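Local coordinates for protein aldo-keto reductase family 1 member C1 (Caenorhabditis elegans, PDB 1QWK) that probably reduces the aldehyde groups of aldoses and related substrates with NADPH, as an aldo-keto reductase built on a TIM barrel, at residues 22-27 and 261-266; 71-76 and 103-108; 249-254 and 277-282. All coordinates share one frame; numbering follows the deposited sequence.

Interactions 1 and 2 join loops of the (beta/alpha)8 barrel, and interaction 3 lies in the helical layer around the strands. Interaction 1 ties the loops that follow strands 21-22 and 259-261, and it lies nearest the reaction site: the side chain of Trp24 is about 3 Å from that of Tyr52, the predicted proton donor. Interaction 2 joins two loops that lead from helices into strands; its centre is about 20 Å from that of interaction 1. Interaction 3 also lies about 20 Å from interaction 1 between centres, though its nearest atoms come within about 4 Å, without touching; in the chain 261-266 falls between 249-254 and 277-282. Interactions 2 and 3 have centres about 28 Å apart.

Interaction 1 of 3, residues 22-27 and 261-266; sequences GTWQSS and LPKSIQ
Trp24 and Lys263 both set CG between the backbone N and the carbonyl carbon (chi1 67° in each), and these matching turns bring the indole against the lysine's aliphatic chain. Lys263 CB comes within 3.3 Å of Trp24 NE1. Beyond CG the lysine runs extended and slants past the ring, with CD 3.4 Å from Trp24 CZ2. A long row of methylenes suits this place, because it can follow a broad aromatic and still carry its charge onward. Gln25, bent at chi2, puts its CG over the centre of the Trp24 ring, 3.6 Å above the plane, and lies alongside Lys263, pointing the same way.

One direct hydrogen bond joins the main chains: Gly22 N donates to Pro262 O over 3.1 Å. Glycine fits because a CB here would collide with Leu261 O. Further along, a type I turn from Thr23 to Ser26 brings Gln25 N and Ser26 OG to one water, which also donates to Gly22 O and Lys263 O; four bonds thus fix it between the loops. Ile265 packs tightly there, its CG2 3.0 Å from Ser26 OG. A second water accepts from Trp24 NE1 and donates to Leu261 O, so the polar edge of the indole is tied to the other loop.

Trp24 also touches Tyr52, the predicted proton donor, and meets the ring of Phe299. Loops after the first and last strands coming together beside the presumed catalytic tyrosine are characteristic of a closed (beta/alpha)8 barrel, whose active site lies at the C-terminal ends of its strands.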
loop_
_atom_site.group_PDB
_atom_site.type_symbol
_atom_site.label_atom_id
_atom_site.label_comp_id
_atom_site.label_asym_id
_atom_site.label_seq_id
_atom_site.Cartn_x
_atom_site.Cartn_y
_atom_site.Cartn_z
ATOM N N GLY A 22 5.082 1.179 4.671
ATOM C CA GLY A 22 3.919 2.005 4.401
ATOM C C GLY A 22 4.065 3.227 5.285
ATOM O O GLY A 22 4.221 3.091 6.500
ATOM N N THR A 23 4.021 4.419 4.697
ATOM C CA THR A 23 4.195 5.643 5.474
ATOM C C THR A 23 2.937 6.469 5.757
ATOM O O THR A 23 3.043 7.570 6.288
ATOM C CB THR A 23 5.229 6.586 4.799
ATOM O OG1 THR A 23 4.716 7.048 3.543
ATOM C CG2 THR A 23 6.548 5.853 4.566
ATOM N N TRP A 24 1.755 5.949 5.438
ATOM C CA TRP A 24 0.533 6.719 5.666
ATOM C C TRP A 24 0.271 7.113 7.125
ATOM O O TRP A 24 -0.547 7.992 7.398
ATOM C CB TRP A 24 -0.687 5.975 5.103
ATOM C CG TRP A 24 -1.045 4.703 5.805
ATOM C CD1 TRP A 24 -0.396 3.504 5.725
ATOM C CD2 TRP A 24 -2.163 4.499 6.677
ATOM N NE1 TRP A 24 -1.045 2.563 6.493
ATOM C CE2 TRP A 24 -2.133 3.148 7.087
ATOM C CE3 TRP A 24 -3.189 5.328 7.149
ATOM C CZ2 TRP A 24 -3.091 2.607 7.951
ATOM C CZ3 TRP A 24 -4.143 4.789 8.009
ATOM C CH2 TRP A 24 -4.085 3.440 8.399
ATOM N N GLN A 25 0.970 6.470 8.055
ATOM C CA GLN A 25 0.815 6.759 9.481
ATOM C C GLN A 25 2.091 7.350 10.073
ATOM O O GLN A 25 2.377 7.157 11.255
ATOM C CB GLN A 25 0.469 5.480 10.243
ATOM C CG GLN A 25 -1.003 5.119 10.250
ATOM C CD GLN A 25 -1.821 6.076 11.095
ATOM O OE1 GLN A 25 -1.491 6.329 12.254
ATOM N NE2 GLN A 25 -2.894 6.608 10.522
ATOM N N SER A 26 2.856 8.068 9.256
ATOM C CA SER A 26 4.107 8.657 9.720
ATOM C C SER A 26 4.225 10.144 9.423
ATOM O O SER A 26 4.007 10.582 8.294
ATOM C CB SER A 26 5.295 7.931 9.081
ATOM O OG SER A 26 5.267 6.544 9.370
ATOM N N SER A 27 4.572 10.919 10.444
ATOM C CA SER A 27 4.750 12.357 10.284
ATOM C C SER A 27 6.144 12.562 9.690
ATOM O O SER A 27 6.964 11.645 9.694
ATOM C CB SER A 27 4.672 13.047 11.642
ATOM O OG SER A 27 5.739 12.623 12.472
ATOM N N LEU A 261 2.438 -3.854 2.642
ATOM C CA LEU A 261 2.881 -2.555 3.143
ATOM C C LEU A 261 2.553 -2.321 4.618
ATOM O O LEU A 261 1.696 -1.503 4.939
ATOM C CB LEU A 261 2.237 -1.425 2.330
ATOM C CG LEU A 261 2.608 -1.291 0.858
ATOM C CD1 LEU A 261 1.781 -0.172 0.214
ATOM C CD2 LEU A 261 4.095 -1.000 0.731
ATOM N N PRO A 262 3.220 -3.043 5.533
ATOM C CA PRO A 262 2.951 -2.850 6.964
ATOM C C PRO A 262 3.208 -1.383 7.342
ATOM O O PRO A 262 4.217 -0.803 6.927
ATOM C CB PRO A 262 3.929 -3.820 7.631
ATOM C CG PRO A 262 5.056 -3.922 6.632
ATOM C CD PRO A 262 4.300 -4.020 5.327
ATOM N N LYS A 263 2.299 -0.804 8.130
ATOM C CA LYS A 263 2.372 0.605 8.548
ATOM C C LYS A 263 3.202 0.914 9.794
ATOM O O LYS A 263 3.465 2.082 10.092
ATOM C CB LYS A 263 0.957 1.158 8.774
ATOM C CG LYS A 263 0.225 0.528 9.964
ATOM C CD LYS A 263 -1.098 1.222 10.262
ATOM C CE LYS A 263 -1.824 0.577 11.437
ATOM N NZ LYS A 263 -3.104 1.275 11.771
ATOM N N SER A 264 3.597 -0.119 10.525
ATOM C CA SER A 264 4.387 0.059 11.741
ATOM C C SER A 264 5.460 1.136 11.583
ATOM O O SER A 264 6.122 1.215 10.549
ATOM C CB SER A 264 5.039 -1.267 12.132
ATOM O OG SER A 264 4.056 -2.267 12.347
ATOM N N ILE A 265 5.620 1.972 12.608
ATOM C CA ILE A 265 6.617 3.040 12.579
ATOM C C ILE A 265 7.643 2.859 13.698
ATOM O O ILE A 265 8.696 3.497 13.697
ATOM C CB ILE A 265 5.968 4.428 12.743
ATOM C CG1 ILE A 265 5.314 4.543 14.120
ATOM C CG2 ILE A 265 4.930 4.645 11.654
ATOM C CD1 ILE A 265 4.750 5.919 14.414
ATOM N N GLN A 266 7.322 1.995 14.653
ATOM C CA GLN A 266 8.215 1.720 15.770
ATOM C C GLN A 266 9.353 0.821 15.301
ATOM O O GLN A 266 9.126 -0.151 14.581
ATOM C CB GLN A 266 7.440 1.041 16.897
ATOM C CG GLN A 266 6.385 1.927 17.534
ATOM C CD GLN A 266 5.425 1.151 18.413
ATOM O OE1 GLN A 266 4.546 0.440 17.917
ATOM N NE2 GLN A 266 5.596 1.270 19.727
HETATM O O HOH W 1 3.167 4.870 8.690
HETATM O O HOH W 2 -0.777 -0.685 6.031
#

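Interaction 2 of 3, residues 71-76 and 103-108; sequences VKREEL and LQLEYV
Arg73 lays its guanidinium on the ring of Tyr107, the two centres 4.5 Å apart and the planes inclined by 29°. The overlap is offset, with Arg73 NH2 3.3 Å from Tyr107 CE1. The same NH2 donates to Tyr107 O over 3.0 Å; the oxygen lies in the guanidinium plane, while the nitrogen stands above the plane of the carbonyl. The ring is what the tyrosine adds; the carbonyl would be offered by any residue at this point. Leu105 crosses the arginine chain at about a right angle, its CD2 3.5 Å from Arg73 NE, and a water accepts from both that NE and Glu106 N. Arg73 reaches across with CG anti to its N (chi1 170°) and a bend at chi2.

Both segments are helix-to-strand connections of the (beta/alpha)8 barrel, leading into the neighbouring strands 77-82 and 110-113. A short 3-10 turn at residues 73-75 presents the arginine, and Lys72 N is held by Glu75 OE1 at 2.8 Å. In the other segment a Schellman motif, with Gln104 at positive phi, ends helix 92-103, and the chain leaves it through Leu105. Just past that segment, Asp109 forms a salt bridge with Arg73 NH2, and Lys148 makes a cation-pi contact with Tyr107.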
loop_
_atom_site.group_PDB
_atom_site.type_symbol
_atom_site.label_atom_id
_atom_site.label_comp_id
_atom_site.label_asym_id
_atom_site.label_seq_id
_atom_site.Cartn_x
_atom_site.Cartn_y
_atom_site.Cartn_z
ATOM N N VAL A 71 22.701 2.314 0.593
ATOM C CA VAL A 71 22.151 1.785 -0.649
ATOM C C VAL A 71 22.327 2.792 -1.777
ATOM O O VAL A 71 22.720 3.937 -1.549
ATOM C CB VAL A 71 20.633 1.465 -0.523
ATOM C CG1 VAL A 71 20.422 0.252 0.363
ATOM C CG2 VAL A 71 19.889 2.666 0.043
ATOM N N LYS A 72 22.051 2.344 -2.995
ATOM C CA LYS A 72 22.121 3.195 -4.173
ATOM C C LYS A 72 20.680 3.384 -4.634
ATOM O O LYS A 72 19.817 2.562 -4.324
ATOM C CB LYS A 72 22.927 2.518 -5.280
ATOM C CG LYS A 72 24.408 2.401 -4.984
ATOM C CD LYS A 72 25.153 1.767 -6.143
ATOM C CE LYS A 72 26.654 1.795 -5.902
ATOM N NZ LYS A 72 27.151 3.197 -5.754
ATOM N N ARG A 73 20.424 4.462 -5.369
ATOM C CA ARG A 73 19.081 4.749 -5.868
ATOM C C ARG A 73 18.451 3.551 -6.563
ATOM O O ARG A 73 17.296 3.207 -6.308
ATOM C CB ARG A 73 19.121 5.918 -6.858
ATOM C CG ARG A 73 17.811 6.129 -7.619
ATOM C CD ARG A 73 16.729 6.635 -6.688
ATOM N NE ARG A 73 15.428 6.799 -7.341
ATOM C CZ ARG A 73 14.522 5.834 -7.470
ATOM N NH1 ARG A 73 14.765 4.620 -6.995
ATOM N NH2 ARG A 73 13.354 6.092 -8.044
ATOM N N GLU A 74 19.219 2.922 -7.448
ATOM C CA GLU A 74 18.744 1.778 -8.216
ATOM C C GLU A 74 18.282 0.613 -7.348
ATOM O O GLU A 74 17.500 -0.223 -7.799
ATOM C CB GLU A 74 19.844 1.295 -9.167
ATOM C CG GLU A 74 19.344 0.427 -10.311
ATOM C CD GLU A 74 18.575 1.225 -11.350
ATOM O OE1 GLU A 74 19.176 2.137 -11.960
ATOM O OE2 GLU A 74 17.372 0.948 -11.557
ATOM N N GLU A 75 18.763 0.558 -6.111
ATOM C CA GLU A 75 18.403 -0.524 -5.198
ATOM C C GLU A 75 17.103 -0.265 -4.447
ATOM O O GLU A 75 16.570 -1.162 -3.797
ATOM C CB GLU A 75 19.519 -0.750 -4.178
ATOM C CG GLU A 75 20.814 -1.265 -4.766
ATOM C CD GLU A 75 21.892 -1.419 -3.716
ATOM O OE1 GLU A 75 22.296 -0.395 -3.124
ATOM O OE2 GLU A 75 22.334 -2.562 -3.478
ATOM N N LEU A 76 16.607 0.964 -4.530
ATOM C CA LEU A 76 15.376 1.336 -3.844
ATOM C C LEU A 76 14.199 1.475 -4.800
ATOM O O LEU A 76 14.349 1.959 -5.920
ATOM C CB LEU A 76 15.565 2.653 -3.090
ATOM C CG LEU A 76 16.505 2.657 -1.886
ATOM C CD1 LEU A 76 16.597 4.075 -1.327
ATOM C CD2 LEU A 76 15.994 1.703 -0.814
ATOM N N LEU A 103 10.788 14.658 -3.275
ATOM C CA LEU A 103 11.514 13.411 -3.066
ATOM C C LEU A 103 12.972 13.509 -3.505
ATOM O O LEU A 103 13.782 12.643 -3.173
ATOM C CB LEU A 103 10.828 12.282 -3.838
ATOM C CG LEU A 103 9.482 11.818 -3.270
ATOM C CD1 LEU A 103 8.762 10.948 -4.296
ATOM C CD2 LEU A 103 9.718 11.047 -1.975
ATOM N N GLN A 104 13.292 14.571 -4.240
ATOM C CA GLN A 104 14.638 14.791 -4.761
ATOM C C GLN A 104 15.034 13.634 -5.678
ATOM O O GLN A 104 16.169 13.155 -5.645
ATOM C CB GLN A 104 15.647 14.918 -3.614
ATOM C CG GLN A 104 15.409 16.109 -2.701
ATOM C CD GLN A 104 16.532 16.311 -1.692
ATOM O OE1 GLN A 104 17.678 16.575 -2.067
ATOM N NE2 GLN A 104 16.209 16.186 -0.408
ATOM N N LEU A 105 14.086 13.187 -6.492
ATOM C CA LEU A 105 14.324 12.086 -7.419
ATOM C C LEU A 105 14.058 12.521 -8.854
ATOM O O LEU A 105 13.331 13.485 -9.098
ATOM C CB LEU A 105 13.414 10.902 -7.077
ATOM C CG LEU A 105 13.534 10.293 -5.680
ATOM C CD1 LEU A 105 12.439 9.254 -5.490
ATOM C CD2 LEU A 105 14.907 9.681 -5.494
ATOM N N GLU A 106 14.648 11.805 -9.806
ATOM C CA GLU A 106 14.449 12.119 -11.214
ATOM C C GLU A 106 13.244 11.350 -11.749
ATOM O O GLU A 106 12.678 11.693 -12.793
ATOM C CB GLU A 106 15.704 11.762 -12.014
ATOM C CG GLU A 106 16.938 12.558 -11.600
ATOM C CD GLU A 106 16.728 14.061 -11.707
ATOM O OE1 GLU A 106 16.385 14.537 -12.810
ATOM O OE2 GLU A 106 16.909 14.769 -10.690
ATOM N N TYR A 107 12.850 10.314 -11.016
ATOM C CA TYR A 107 11.709 9.482 -11.396
ATOM C C TYR A 107 11.288 8.617 -10.215
ATOM O O TYR A 107 12.050 8.442 -9.264
ATOM C CB TYR A 107 12.100 8.571 -12.565
ATOM C CG TYR A 107 13.162 7.547 -12.217
ATOM C CD1 TYR A 107 12.823 6.338 -11.601
ATOM C CD2 TYR A 107 14.513 7.801 -12.475
ATOM C CE1 TYR A 107 13.805 5.408 -11.248
ATOM C CE2 TYR A 107 15.501 6.879 -12.124
ATOM C CZ TYR A 107 15.141 5.688 -11.513
ATOM O OH TYR A 107 16.111 4.774 -11.158
ATOM N N VAL A 108 10.068 8.093 -10.263
ATOM C CA VAL A 108 9.602 7.194 -9.215
ATOM C C VAL A 108 9.433 5.837 -9.882
ATOM O O VAL A 108 9.227 5.751 -11.093
ATOM C CB VAL A 108 8.248 7.636 -8.584
ATOM C CG1 VAL A 108 8.453 8.898 -7.749
ATOM C CG2 VAL A 108 7.201 7.862 -9.661
HETATM O O HOH W 3 15.998 9.227 -9.166
#

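Interaction 3 of 3, residues 249-254 and 277-282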
loop_
_atom_site.group_PDB
_atom_site.type_symbol
_atom_site.label_atom_id
_atom_site.label_comp_id
_atom_site.label_asym_id
_atom_site.label_seq_id
_atom_site.Cartn_x
_atom_site.Cartn_y
_atom_site.Cartn_z
ATOM N N LEU A 249 -0.030 -12.948 9.703
ATOM C CA LEU A 249 -0.934 -12.168 8.852
ATOM C C LEU A 249 -0.214 -11.634 7.613
ATOM O O LEU A 249 -0.787 -11.580 6.523
ATOM C CB LEU A 249 -1.534 -10.998 9.636
ATOM C CG LEU A 249 -2.546 -11.373 10.722
ATOM C CD1 LEU A 249 -3.031 -10.105 11.405
ATOM C CD2 LEU A 249 -3.721 -12.132 10.106
ATOM N N LEU A 250 1.043 -11.235 7.779
ATOM C CA LEU A 250 1.814 -10.729 6.652
ATOM C C LEU A 250 2.125 -11.863 5.678
ATOM O O LEU A 250 2.002 -11.693 4.464
ATOM C CB LEU A 250 3.116 -10.081 7.138
ATOM C CG LEU A 250 2.923 -8.859 8.044
ATOM C CD1 LEU A 250 4.277 -8.317 8.483
ATOM C CD2 LEU A 250 2.131 -7.785 7.299
ATOM N N ARG A 251 2.508 -13.023 6.209
ATOM C CA ARG A 251 2.825 -14.169 5.364
ATOM C C ARG A 251 1.567 -14.623 4.630
ATOM O O ARG A 251 1.634 -15.087 3.493
ATOM C CB ARG A 251 3.394 -15.327 6.198
ATOM C CG ARG A 251 4.005 -16.438 5.354
ATOM C CD ARG A 251 5.287 -15.976 4.661
ATOM N NE ARG A 251 5.408 -16.546 3.325
ATOM C CZ ARG A 251 6.442 -16.356 2.508
ATOM N NH1 ARG A 251 7.468 -15.608 2.886
ATOM N NH2 ARG A 251 6.440 -16.903 1.298
ATOM N N TYR A 252 0.418 -14.483 5.284
ATOM C CA TYR A 252 -0.850 -14.858 4.669
ATOM C C TYR A 252 -1.020 -14.073 3.369
ATOM O O TYR A 252 -1.280 -14.646 2.311
ATOM C CB TYR A 252 -2.009 -14.535 5.613
ATOM C CG TYR A 252 -3.357 -14.528 4.926
ATOM C CD1 TYR A 252 -4.004 -15.719 4.599
ATOM C CD2 TYR A 252 -3.968 -13.322 4.567
ATOM C CE1 TYR A 252 -5.227 -15.710 3.930
ATOM C CE2 TYR A 252 -5.189 -13.301 3.896
ATOM C CZ TYR A 252 -5.810 -14.498 3.581
ATOM O OH TYR A 252 -7.013 -14.479 2.913
ATOM N N ALA A 253 -0.873 -12.754 3.454
ATOM C CA ALA A 253 -1.020 -11.906 2.275
ATOM C C ALA A 253 0.028 -12.230 1.211
ATOM O O ALA A 253 -0.274 -12.252 0.019
ATOM C CB ALA A 253 -0.930 -10.435 2.673
ATOM N N LEU A 254 1.260 -12.476 1.639
ATOM C CA LEU A 254 2.323 -12.798 0.691
ATOM C C LEU A 254 2.008 -14.075 -0.075
ATOM O O LEU A 254 2.158 -14.130 -1.294
ATOM C CB LEU A 254 3.658 -12.958 1.419
ATOM C CG LEU A 254 4.338 -11.662 1.857
ATOM C CD1 LEU A 254 5.544 -11.977 2.729
ATOM C CD2 LEU A 254 4.763 -10.872 0.619
ATOM N N PHE A 277 10.345 -14.278 6.099
ATOM C CA PHE A 277 10.895 -15.049 4.990
ATOM C C PHE A 277 11.535 -16.377 5.388
ATOM O O PHE A 277 12.208 -17.013 4.576
ATOM C CB PHE A 277 11.903 -14.186 4.226
ATOM C CG PHE A 277 11.291 -12.963 3.596
ATOM C CD1 PHE A 277 10.421 -13.087 2.513
ATOM C CD2 PHE A 277 11.561 -11.693 4.099
ATOM C CE1 PHE A 277 9.827 -11.965 1.940
ATOM C CE2 PHE A 277 10.972 -10.562 3.533
ATOM C CZ PHE A 277 10.103 -10.699 2.450
ATOM N N ASP A 278 11.301 -16.805 6.625
ATOM C CA ASP A 278 11.864 -18.059 7.107
ATOM C C ASP A 278 10.818 -19.169 7.171
ATOM O O ASP A 278 11.055 -20.224 7.759
ATOM C CB ASP A 278 12.491 -17.849 8.484
ATOM C CG ASP A 278 11.479 -17.423 9.521
ATOM O OD1 ASP A 278 10.419 -16.890 9.131
ATOM O OD2 ASP A 278 11.748 -17.611 10.726
ATOM N N PHE A 279 9.659 -18.924 6.565
ATOM C CA PHE A 279 8.578 -19.906 6.530
ATOM C C PHE A 279 7.588 -19.529 5.434
ATOM O O PHE A 279 7.707 -18.464 4.834
ATOM C CB PHE A 279 7.861 -19.982 7.891
ATOM C CG PHE A 279 6.927 -18.824 8.173
ATOM C CD1 PHE A 279 5.586 -19.061 8.476
ATOM C CD2 PHE A 279 7.395 -17.515 8.202
ATOM C CE1 PHE A 279 4.721 -18.006 8.798
ATOM C CE2 PHE A 279 6.540 -16.452 8.522
ATOM C CZ PHE A 279 5.203 -16.702 8.827
ATOM N N SER A 280 6.630 -20.412 5.166
ATOM C CA SER A 280 5.612 -20.161 4.154
ATOM C C SER A 280 4.336 -20.915 4.509
ATOM O O SER A 280 4.364 -21.898 5.261
ATOM C CB SER A 280 6.094 -20.600 2.767
ATOM O OG SER A 280 6.220 -22.009 2.696
ATOM N N LEU A 281 3.220 -20.446 3.963
ATOM C CA LEU A 281 1.924 -21.060 4.218
ATOM C C LEU A 281 1.413 -21.852 3.019
ATOM O O LEU A 281 1.455 -21.382 1.883
ATOM C CB LEU A 281 0.908 -19.980 4.599
ATOM C CG LEU A 281 1.260 -19.151 5.837
ATOM C CD1 LEU A 281 0.131 -18.168 6.132
ATOM C CD2 LEU A 281 1.494 -20.072 7.026
ATOM N N THR A 282 0.938 -23.063 3.283
ATOM C CA THR A 282 0.400 -23.929 2.238
ATOM C C THR A 282 -1.058 -23.560 1.987
ATOM O O THR A 282 -1.642 -22.788 2.742
ATOM C CB THR A 282 0.432 -25.400 2.669
ATOM O OG1 THR A 282 -0.455 -25.580 3.780
ATOM C CG2 THR A 282 1.840 -25.806 3.079
#
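Arg251 and Phe279 make the CH-pi contact of this interface. Arg251 CG stands over the ring face, 4.0 Å from the Phe279 centroid and 23° off the normal, and Arg251 CB lies 3.5 Å from Phe279 CZ. CG stands anti to Arg251's own backbone N (chi1 -168°), which sends the chain out towards the loop, and bends at chi2 and chi3 bring the guanidinium up against Phe279 O and Ser280.

Hydrocarbon contacts flank this pair. Leu281 CD1 packs on the helix, 3.7 Å from Tyr252 CA and 4.2 Å from Tyr252 CB, and Leu281 CG meets Arg251 CG at 3.9 Å. On the other flank Leu254 CD1 reaches Phe277 CE1 at 4.4 Å, a looser touch.

The charged end meets flat groups without bonding across the segments. Phe279 O lies 3.2 Å above the guanidinium plane, too poorly angled for a hydrogen bond, and Phe277 CD1 approaches its edge with the ring nearly perpendicular, at 88°. Bonds come instead from adjoining residues: Asp255 OD2 forms a salt bridge with Arg251 NE and also accepts a hydrogen bond from Leu281 N, while Val276 O accepts one from Arg251 NH1.

With an alanine in place of Arg251, Asp255 would probably lose its cationic mate, and the Phe279 face the CG that stands over it.

Arginine thus works here as both hydrocarbon and cation: apolar contacts join helix 245-255 to the loop, the salt bridge within the helix probably steadies both side chains, and the bonds to Leu281 N and Val276 O tie the two together.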